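Probable acetyltransferases (Chromobacterium violaceum, PDB 3PZJ) is probably a GNAT-family acetyltransferase, possibly one that acetylates protein N-terminal serine or alanine. Local coordinates at residues Trp64-Pro68 with Ser162-Ala166; Leu105-Arg111 with Ile122-Ser128; Arg159-Arg163 with Arg191-Thr195. All coordinates share one frame; numbering follows the deposited sequence.

How the interactions relate
From the N terminus, W64-P68 comes first, in the loop between helices 46-58 and 75-87; in interaction 1 it meets S162-A166, closing a loop of 93 intervening residues. Nested inside that loop is interaction 2, the short hairpin of strands 106-114 and 119-127. Interaction 3 begins where interaction 1 ends, sharing S162 and R163, and joins the end of strand 155-161 to strand 191-201, closing a loop of 27 residues that holds helix 165-174 and strand 177-188. Interactions 2 and 3, with centres about 17 Å apart, reach the same sheet through the neighbouring strands 119-127 and 155-161. Interaction 1 touches both: W64 and L67 pack on N126, and the carbonyl of H66 on D161.

Interaction 1: residues Trp64-Pro68 with Ser162-Ala166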
loop_
_atom_site.group_PDB
_atom_site.type_symbol
_atom_site.label_atom_id
_atom_site.label_comp_id
_atom_site.label_asym_id
_atom_site.label_seq_id
_atom_site.Cartn_x
_atom_site.Cartn_y
_atom_site.Cartn_z
ATOM N N TRP A 64 20.232 7.813 -8.910
ATOM C CA TRP A 64 19.056 8.155 -8.159
ATOM C C TRP A 64 17.909 8.679 -9.069
ATOM O O TRP A 64 16.831 8.906 -8.581
ATOM C CB TRP A 64 19.438 9.172 -7.042
ATOM C CG TRP A 64 20.704 8.820 -6.285
ATOM C CD1 TRP A 64 21.946 9.383 -6.444
ATOM C CD2 TRP A 64 20.849 7.808 -5.266
ATOM N NE1 TRP A 64 22.851 8.766 -5.591
ATOM C CE2 TRP A 64 22.184 7.816 -4.855
ATOM C CE3 TRP A 64 19.970 6.862 -4.707
ATOM C CZ2 TRP A 64 22.653 6.946 -3.908
ATOM C CZ3 TRP A 64 20.435 6.030 -3.773
ATOM C CH2 TRP A 64 21.765 6.061 -3.369
ATOM N N GLU A 65 18.124 8.743 -10.401
ATOM C CA GLU A 65 17.269 9.501 -11.329
ATOM C C GLU A 65 15.789 9.146 -11.181
ATOM O O GLU A 65 14.930 10.033 -11.210
ATOM C CB GLU A 65 17.667 9.229 -12.820
ATOM C CG GLU A 65 16.781 10.014 -13.821
ATOM C CD GLU A 65 17.248 9.943 -15.266
ATOM O OE1 GLU A 65 18.347 9.394 -15.530
ATOM O OE2 GLU A 65 16.486 10.457 -16.122
ATOM N N HIS A 66 15.489 7.861 -11.082
ATOM C CA HIS A 66 14.072 7.419 -11.002
ATOM C C HIS A 66 13.652 6.938 -9.591
ATOM O O HIS A 66 12.584 6.262 -9.396
ATOM C CB HIS A 66 13.849 6.279 -11.977
ATOM C CG HIS A 66 14.261 6.586 -13.383
ATOM N ND1 HIS A 66 13.600 7.509 -14.175
ATOM C CD2 HIS A 66 15.246 6.058 -14.150
ATOM C CE1 HIS A 66 14.183 7.553 -15.362
ATOM N NE2 HIS A 66 15.189 6.684 -15.372
ATOM N N LEU A 67 14.441 7.291 -8.596
ATOM C CA LEU A 67 14.175 6.853 -7.225
ATOM C C LEU A 67 13.678 7.988 -6.373
ATOM O O LEU A 67 14.046 9.154 -6.634
ATOM C CB LEU A 67 15.464 6.338 -6.649
ATOM C CG LEU A 67 15.787 4.864 -6.837
ATOM C CD1 LEU A 67 15.096 4.148 -8.000
ATOM C CD2 LEU A 67 17.279 4.623 -6.840
ATOM N N PRO A 68 12.935 7.680 -5.285
ATOM C CA PRO A 68 12.411 8.787 -4.496
ATOM C C PRO A 68 13.371 9.386 -3.476
ATOM O O PRO A 68 12.961 10.146 -2.620
ATOM C CB PRO A 68 11.137 8.195 -3.840
ATOM C CG PRO A 68 11.274 6.772 -3.948
ATOM C CD PRO A 68 12.371 6.392 -4.887
ATOM N N SER A 162 7.203 4.739 -13.640
ATOM C CA SER A 162 6.916 4.282 -15.004
ATOM C C SER A 162 7.986 4.745 -15.990
ATOM O O SER A 162 8.177 4.136 -17.066
ATOM C CB SER A 162 5.532 4.789 -15.463
ATOM O OG SER A 162 5.605 6.204 -15.653
ATOM N N ARG A 163 8.758 5.770 -15.611
ATOM C CA ARG A 163 9.868 6.242 -16.480
ATOM C C ARG A 163 11.139 5.426 -16.313
ATOM O O ARG A 163 12.104 5.631 -17.062
ATOM C CB ARG A 163 10.187 7.713 -16.231
ATOM C CG ARG A 163 9.047 8.589 -16.653
ATOM C CD ARG A 163 9.401 10.043 -16.594
ATOM N NE ARG A 163 9.853 10.504 -15.298
ATOM C CZ ARG A 163 11.131 10.782 -15.003
ATOM N NH1 ARG A 163 12.111 10.588 -15.900
ATOM N NH2 ARG A 163 11.441 11.243 -13.792
ATOM N N ASN A 164 11.122 4.469 -15.367
ATOM C CA ASN A 164 12.290 3.650 -15.027
ATOM C C ASN A 164 12.205 2.394 -15.892
ATOM O O ASN A 164 11.754 1.317 -15.479
ATOM C CB ASN A 164 12.323 3.284 -13.539
ATOM C CG ASN A 164 13.655 2.722 -13.104
ATOM O OD1 ASN A 164 14.411 2.231 -13.920
ATOM N ND2 ASN A 164 13.955 2.791 -11.802
ATOM N N ALA A 165 12.673 2.544 -17.130
ATOM C CA ALA A 165 12.614 1.464 -18.084
ATOM C C ALA A 165 13.359 0.204 -17.625
ATOM O O ALA A 165 12.904 -0.921 -17.849
ATOM C CB ALA A 165 13.152 1.975 -19.530
ATOM N N ALA A 166 14.510 0.396 -17.036
ATOM C CA ALA A 166 15.403 -0.709 -16.694
ATOM C C ALA A 166 14.766 -1.548 -15.552
ATOM O O ALA A 166 14.867 -2.747 -15.520
ATOM C CB ALA A 166 16.753 -0.167 -16.252
HETATM O O HOH W 1 11.756 3.841 -9.924
#
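A type I turn, W64 to L67, meets the N-cap of helix 165-174 where the H66 ring lies over N164. The turn is closed by L67 N donating to W64 O, and it directs H66 at the other segment. With CG anti to its own carbonyl carbon (chi1 -54°), the H66 ring takes N164 CA over one face in a CH-pi contact, 4.0 Å from the centroid and only 13° off the normal. R163 O approaches that same face, 3.3 Å from H66 CE1. On the opposite face lies CG of the neighbouring E65, while R163 NH1 comes in at the ring edge, 3.7 Å from H66 CE1, with the guanidinium plane turned 61° from the ring. E65 OE2 and R163 NH1, 4.4 Å apart, carry opposite charges but are too distant for a salt bridge. H66 ND1, buried here, has no polar partner in the model.

N164 works with both ends of its amide. Its OD1 caps the helix by accepting from S167 N. ND2 rests 3.5 Å from H66 CB and donates to a water 3.1 Å away; this water in turn donates to H66 O at 2.6 Å, so the two segments are bridged by water without any direct hydrogen bond.

Behind the turn, W64 packs edge-to-face with F57 of helix 46-58 and with F72, and both W64 and L67 touch N126 of strand 119-127. L67 O accepts from K189 NZ, and the backbone of S162 is hydrogen-bonded to D194 of strand 191-201.

Interaction 2: residues Leu105-Arg111 with Ile122-Ser128. With EDO (1,2-ethanediol), chain D.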
loop_
_atom_site.group_PDB
_atom_site.type_symbol
_atom_site.label_atom_id
_atom_site.label_comp_id
_atom_site.label_asym_id
_atom_site.label_seq_id
_atom_site.Cartn_x
_atom_site.Cartn_y
_atom_site.Cartn_z
ATOM N N LEU A 105 28.474 -4.654 -2.164
ATOM C CA LEU A 105 28.320 -4.368 -3.605
ATOM C C LEU A 105 27.000 -3.663 -3.983
ATOM O O LEU A 105 26.804 -3.240 -5.109
ATOM C CB LEU A 105 28.345 -5.657 -4.378
ATOM C CG LEU A 105 29.586 -6.498 -4.187
ATOM C CD1 LEU A 105 29.279 -7.843 -4.889
ATOM C CD2 LEU A 105 30.758 -5.719 -4.780
ATOM N N GLY A 106 26.113 -3.534 -3.011
ATOM C CA GLY A 106 24.886 -2.693 -3.117
ATOM C C GLY A 106 23.952 -3.151 -2.027
ATOM O O GLY A 106 24.362 -3.923 -1.153
ATOM N N PHE A 107 22.711 -2.710 -2.101
ATOM C CA PHE A 107 21.708 -3.111 -1.154
ATOM C C PHE A 107 20.337 -3.249 -1.753
ATOM O O PHE A 107 20.113 -2.836 -2.832
ATOM C CB PHE A 107 21.685 -2.225 0.083
ATOM C CG PHE A 107 21.240 -0.815 -0.161
ATOM C CD1 PHE A 107 19.989 -0.427 0.168
ATOM C CD2 PHE A 107 22.089 0.115 -0.679
ATOM C CE1 PHE A 107 19.602 0.829 -0.021
ATOM C CE2 PHE A 107 21.700 1.373 -0.875
ATOM C CZ PHE A 107 20.463 1.733 -0.556
ATOM N N LEU A 108 19.465 -3.906 -1.000
ATOM C CA LEU A 108 18.070 -4.129 -1.333
ATOM C C LEU A 108 17.331 -4.745 -0.154
ATOM O O LEU A 108 17.911 -5.064 0.799
ATOM C CB LEU A 108 17.927 -5.000 -2.568
ATOM C CG LEU A 108 17.968 -6.482 -2.390
ATOM C CD1 LEU A 108 17.416 -7.187 -3.599
ATOM C CD2 LEU A 108 19.298 -6.941 -2.049
ATOM N N GLY A 109 16.027 -4.841 -0.223
ATOM C CA GLY A 109 15.283 -5.436 0.852
ATOM C C GLY A 109 13.798 -5.545 0.647
ATOM O O GLY A 109 13.364 -5.549 -0.458
ATOM N N TYR A 110 13.058 -5.633 1.739
ATOM C CA TYR A 110 11.627 -5.705 1.729
ATOM C C TYR A 110 11.077 -4.378 2.253
ATOM O O TYR A 110 11.659 -3.717 3.153
ATOM C CB TYR A 110 11.189 -6.824 2.651
ATOM C CG TYR A 110 11.706 -8.229 2.317
ATOM C CD1 TYR A 110 11.393 -8.843 1.121
ATOM C CD2 TYR A 110 12.453 -8.965 3.250
ATOM C CE1 TYR A 110 11.784 -10.157 0.868
ATOM C CE2 TYR A 110 12.878 -10.282 2.971
ATOM C CZ TYR A 110 12.541 -10.836 1.782
ATOM O OH TYR A 110 12.910 -12.113 1.549
ATOM N N ARG A 111 9.924 -3.987 1.722
ATOM C CA ARG A 111 9.169 -2.941 2.349
ATOM C C ARG A 111 7.711 -3.261 2.265
ATOM O O ARG A 111 7.275 -4.246 1.621
ATOM C CB ARG A 111 9.435 -1.596 1.701
ATOM C CG ARG A 111 9.043 -1.607 0.197
ATOM C CD ARG A 111 9.572 -0.303 -0.536
ATOM N NE ARG A 111 9.096 0.885 0.131
ATOM C CZ ARG A 111 7.925 1.518 -0.101
ATOM N NH1 ARG A 111 7.071 1.112 -1.039
ATOM N NH2 ARG A 111 7.587 2.600 0.614
ATOM N N ILE A 122 9.526 -6.310 -2.698
ATOM C CA ILE A 122 10.977 -6.200 -2.833
ATOM C C ILE A 122 11.240 -4.809 -3.390
ATOM O O ILE A 122 10.686 -4.453 -4.403
ATOM C CB ILE A 122 11.554 -7.315 -3.724
ATOM C CG1 ILE A 122 11.574 -8.612 -2.922
ATOM C CG2 ILE A 122 12.958 -7.037 -4.179
ATOM C CD1 ILE A 122 11.677 -9.873 -3.731
ATOM N N GLY A 123 12.034 -4.038 -2.676
ATOM C CA GLY A 123 12.404 -2.722 -3.071
ATOM C C GLY A 123 13.721 -2.261 -2.543
ATOM O O GLY A 123 14.534 -3.077 -2.124
ATOM N N HIS A 124 13.924 -0.963 -2.673
ATOM C CA HIS A 124 15.149 -0.307 -2.406
ATOM C C HIS A 124 16.291 -1.027 -3.093
ATOM O O HIS A 124 17.396 -1.178 -2.538
ATOM C CB HIS A 124 15.364 -0.247 -0.873
ATOM C CG HIS A 124 14.465 0.711 -0.181
ATOM N ND1 HIS A 124 13.574 0.294 0.770
ATOM C CD2 HIS A 124 14.319 2.058 -0.269
ATOM C CE1 HIS A 124 12.872 1.335 1.200
ATOM N NE2 HIS A 124 13.291 2.418 0.580
ATOM N N VAL A 125 16.078 -1.365 -4.377
ATOM C CA VAL A 125 17.085 -2.075 -5.122
ATOM C C VAL A 125 18.095 -1.087 -5.638
ATOM O O VAL A 125 17.790 -0.231 -6.521
ATOM C CB VAL A 125 16.497 -2.860 -6.295
ATOM C CG1 VAL A 125 17.609 -3.568 -7.182
ATOM C CG2 VAL A 125 15.375 -3.799 -5.848
ATOM N N ASN A 126 19.266 -1.113 -5.009
ATOM C CA ASN A 126 20.360 -0.150 -5.237
ATOM C C ASN A 126 21.636 -0.929 -5.500
ATOM O O ASN A 126 22.393 -1.303 -4.542
ATOM C CB ASN A 126 20.540 0.716 -4.007
ATOM C CG ASN A 126 19.492 1.793 -3.902
ATOM O OD1 ASN A 126 19.671 2.833 -4.515
ATOM N ND2 ASN A 126 18.326 1.506 -3.270
ATOM N N PHE A 127 21.881 -1.201 -6.787
ATOM C CA PHE A 127 23.018 -2.049 -7.169
ATOM C C PHE A 127 24.091 -1.195 -7.821
ATOM O O PHE A 127 23.796 -0.418 -8.721
ATOM C CB PHE A 127 22.543 -3.111 -8.168
ATOM C CG PHE A 127 21.683 -4.222 -7.572
ATOM C CD1 PHE A 127 21.440 -4.342 -6.222
ATOM C CD2 PHE A 127 21.131 -5.157 -8.404
ATOM C CE1 PHE A 127 20.686 -5.397 -5.714
ATOM C CE2 PHE A 127 20.339 -6.163 -7.896
ATOM C CZ PHE A 127 20.180 -6.328 -6.546
ATOM N N SER A 128 25.330 -1.384 -7.402
ATOM C CA SER A 128 26.479 -0.649 -7.997
ATOM C C SER A 128 26.589 -1.021 -9.456
ATOM O O SER A 128 26.122 -2.058 -9.858
ATOM C CB SER A 128 27.759 -1.043 -7.262
ATOM O OG SER A 128 28.160 -2.356 -7.574
HETATM C C1 EDO D . 12.809 2.106 -3.534
HETATM O O1 EDO D . 13.990 2.229 -4.288
HETATM C C2 EDO D . 11.897 1.123 -4.225
HETATM O O2 EDO D . 11.267 0.408 -3.198
#
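F107 and N126 lie side by side on one face of this antiparallel hairpin, ring and amide planes 11° apart. N126 CB sits over the F107 ring, 3.7 Å from the centroid, and its amide runs on past F107 CZ. F107 reaches it with CG between backbone N and carbonyl carbon (chi1 67°). N126 ND2 meets H124 O from above the carbonyl plane at 2.9 Å, and also bonds Y69 OH; OD1 pairs with H63.

Between the F107-N126 and G109-G123 hydrogen-bonded pairs the register slips by one, a beta bulge at H124-V125, opposite L108. There H124 N donates to ethanediol O2 at 3.0 Å, while H124 CE1 lies at the edge of the R111 guanidinium, the planes 85° apart; R111 NH1 is salt-bridged to E121 OE1. GNAT enzymes usually have a bulge in this strand, where backbone N-H groups bind acetyl-CoA; the diol may mark that pocket. At the open end of the hairpin L105 O takes two donors, S128 N (3.3 Å) and S128 OG (2.9 Å).

On the other face L108 CD1 touches F127 CZ, and Y110 runs alongside I122. Helix 135-150 covers that face, helix 46-58 covers F107, and strand 92-98 flanks 106-114.

Interaction 3: residues Arg159-Arg163 with Arg191-Thr195; sequences RCDSR and RNRDT
An antiparallel strand contact joins the end of strand 155-161 to the start of strand 191-201, sparse in direct backbone bonds and filled in by side chains and water. D161 and T195 form a non-hydrogen-bonded pair, and S162 N donates to D194 O at 2.8 Å. T195 CA adds a C-H contact to C160 O.

R193 runs extended over the other strand: the face of its guanidinium lies on D161 N and C160 C, while its aliphatic CD rests 3.3 Å from D161 OD2. Its NE, in the guanidinium plane, donates to T195 OG1 at 3.0 Å, fixing the group's rotation.

D161, with CG anti to the backbone N (chi1 -174°), turns OD1 to R163 N, 2.7 Å away, in an Asx turn. One water joins OD1, S162 OG and D194 N. Another donates to D161 OD2 and N192 O and accepts from R163 NE.

The R163 and R191 guanidiniums arrive from opposite directions and stack flat, centres 3.6 Å apart and planes at 14°. N192 OD1 bonds R154 of the second subunit, and D194 OD1 accepts from Q184 N of strand 177-188.

The like-charged stack probably carries an electrostatic cost, which D161 may partly offset through a long ion pair, OD1 to R163 NE at 4.0 Å, to which no N-H points; two waters tie the D161 carboxylate to D194 N and N192 O across the contact.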
loop_
_atom_site.group_PDB
_atom_site.type_symbol
_atom_site.label_atom_id
_atom_site.label_comp_id
_atom_site.label_asym_id
_atom_site.label_seq_id
_atom_site.Cartn_x
_atom_site.Cartn_y
_atom_site.Cartn_z
ATOM N N ARG A 159 7.721 -2.680 -7.559
ATOM C CA ARG A 159 7.152 -1.393 -8.018
ATOM C C ARG A 159 8.252 -0.453 -8.575
ATOM O O ARG A 159 9.393 -0.444 -8.115
ATOM C CB ARG A 159 6.490 -0.629 -6.892
ATOM C CG ARG A 159 5.276 -1.252 -6.364
ATOM C CD ARG A 159 4.555 -0.407 -5.290
ATOM N NE ARG A 159 3.363 -1.135 -4.881
ATOM C CZ ARG A 159 2.211 -0.575 -4.549
ATOM N NH1 ARG A 159 1.210 -1.337 -4.138
ATOM N NH2 ARG A 159 2.115 0.726 -4.553
ATOM N N CYS A 160 7.897 0.341 -9.579
ATOM C CA CYS A 160 8.844 1.347 -10.122
ATOM C C CYS A 160 8.174 2.516 -10.765
ATOM O O CYS A 160 7.013 2.528 -11.080
ATOM C CB CYS A 160 9.845 0.698 -11.093
ATOM S SG CYS A 160 9.151 0.132 -12.611
ATOM N N ASP A 161 8.928 3.596 -10.879
ATOM C CA ASP A 161 8.471 4.764 -11.623
ATOM C C ASP A 161 8.291 4.323 -13.027
ATOM O O ASP A 161 9.098 3.590 -13.580
ATOM C CB ASP A 161 9.485 5.919 -11.467
ATOM C CG ASP A 161 9.020 7.232 -12.094
ATOM O OD1 ASP A 161 8.684 7.246 -13.316
ATOM O OD2 ASP A 161 9.068 8.251 -11.350
ATOM N N SER A 162 7.203 4.739 -13.640
ATOM C CA SER A 162 6.916 4.282 -15.004
ATOM C C SER A 162 7.986 4.745 -15.990
ATOM O O SER A 162 8.177 4.136 -17.066
ATOM C CB SER A 162 5.532 4.789 -15.463
ATOM O OG SER A 162 5.605 6.204 -15.653
ATOM N N ARG A 163 8.758 5.770 -15.611
ATOM C CA ARG A 163 9.868 6.242 -16.480
ATOM C C ARG A 163 11.139 5.426 -16.313
ATOM O O ARG A 163 12.104 5.631 -17.062
ATOM C CB ARG A 163 10.187 7.713 -16.231
ATOM C CG ARG A 163 9.047 8.589 -16.653
ATOM C CD ARG A 163 9.401 10.043 -16.594
ATOM N NE ARG A 163 9.853 10.504 -15.298
ATOM C CZ ARG A 163 11.131 10.782 -15.003
ATOM N NH1 ARG A 163 12.111 10.588 -15.900
ATOM N NH2 ARG A 163 11.441 11.243 -13.792
ATOM N N ARG A 191 8.347 16.316 -9.791
ATOM C CA ARG A 191 7.618 15.872 -10.952
ATOM C C ARG A 191 6.665 14.709 -10.606
ATOM O O ARG A 191 6.797 14.088 -9.577
ATOM C CB ARG A 191 8.552 15.596 -12.160
ATOM C CG ARG A 191 9.503 14.430 -12.104
ATOM C CD ARG A 191 10.406 14.425 -13.376
ATOM N NE ARG A 191 9.645 14.143 -14.617
ATOM C CZ ARG A 191 10.153 14.110 -15.857
ATOM N NH1 ARG A 191 11.441 14.357 -16.091
ATOM N NH2 ARG A 191 9.354 13.853 -16.891
ATOM N N ASN A 192 5.681 14.515 -11.473
ATOM C CA ASN A 192 4.766 13.422 -11.375
ATOM C C ASN A 192 5.486 12.069 -11.422
ATOM O O ASN A 192 6.486 11.880 -12.142
ATOM C CB ASN A 192 3.777 13.477 -12.530
ATOM C CG ASN A 192 2.804 12.359 -12.457
ATOM O OD1 ASN A 192 1.917 12.421 -11.621
ATOM N ND2 ASN A 192 2.929 11.335 -13.329
ATOM N N ARG A 193 4.959 11.123 -10.663
ATOM C CA ARG A 193 5.329 9.723 -10.782
ATOM C C ARG A 193 4.087 8.879 -10.898
ATOM O O ARG A 193 3.223 8.991 -10.098
ATOM C CB ARG A 193 6.094 9.230 -9.575
ATOM C CG ARG A 193 6.145 7.736 -9.523
ATOM C CD ARG A 193 7.313 7.186 -8.745
ATOM N NE ARG A 193 7.057 5.832 -8.304
ATOM C CZ ARG A 193 7.890 5.044 -7.655
ATOM N NH1 ARG A 193 7.489 3.856 -7.340
ATOM N NH2 ARG A 193 9.086 5.418 -7.313
ATOM N N ASP A 194 4.019 8.072 -11.934
ATOM C CA ASP A 194 3.069 6.995 -12.055
ATOM C C ASP A 194 3.848 5.765 -11.712
ATOM O O ASP A 194 4.991 5.539 -12.190
ATOM C CB ASP A 194 2.584 6.805 -13.521
ATOM C CG ASP A 194 1.914 8.046 -14.128
ATOM O OD1 ASP A 194 1.334 8.902 -13.462
ATOM O OD2 ASP A 194 1.941 8.128 -15.320
ATOM N N THR A 195 3.250 4.887 -10.941
ATOM C CA THR A 195 3.918 3.696 -10.495
ATOM C C THR A 195 3.443 2.434 -11.176
ATOM O O THR A 195 2.325 2.124 -11.096
ATOM C CB THR A 195 3.697 3.508 -9.008
ATOM O OG1 THR A 195 4.329 4.560 -8.312
ATOM C CG2 THR A 195 4.256 2.170 -8.576
HETATM O O HOH W 2 8.930 1.859 -5.802
HETATM O O HOH W 3 6.097 8.313 -14.007
HETATM O O HOH W 4 8.774 10.591 -12.606
#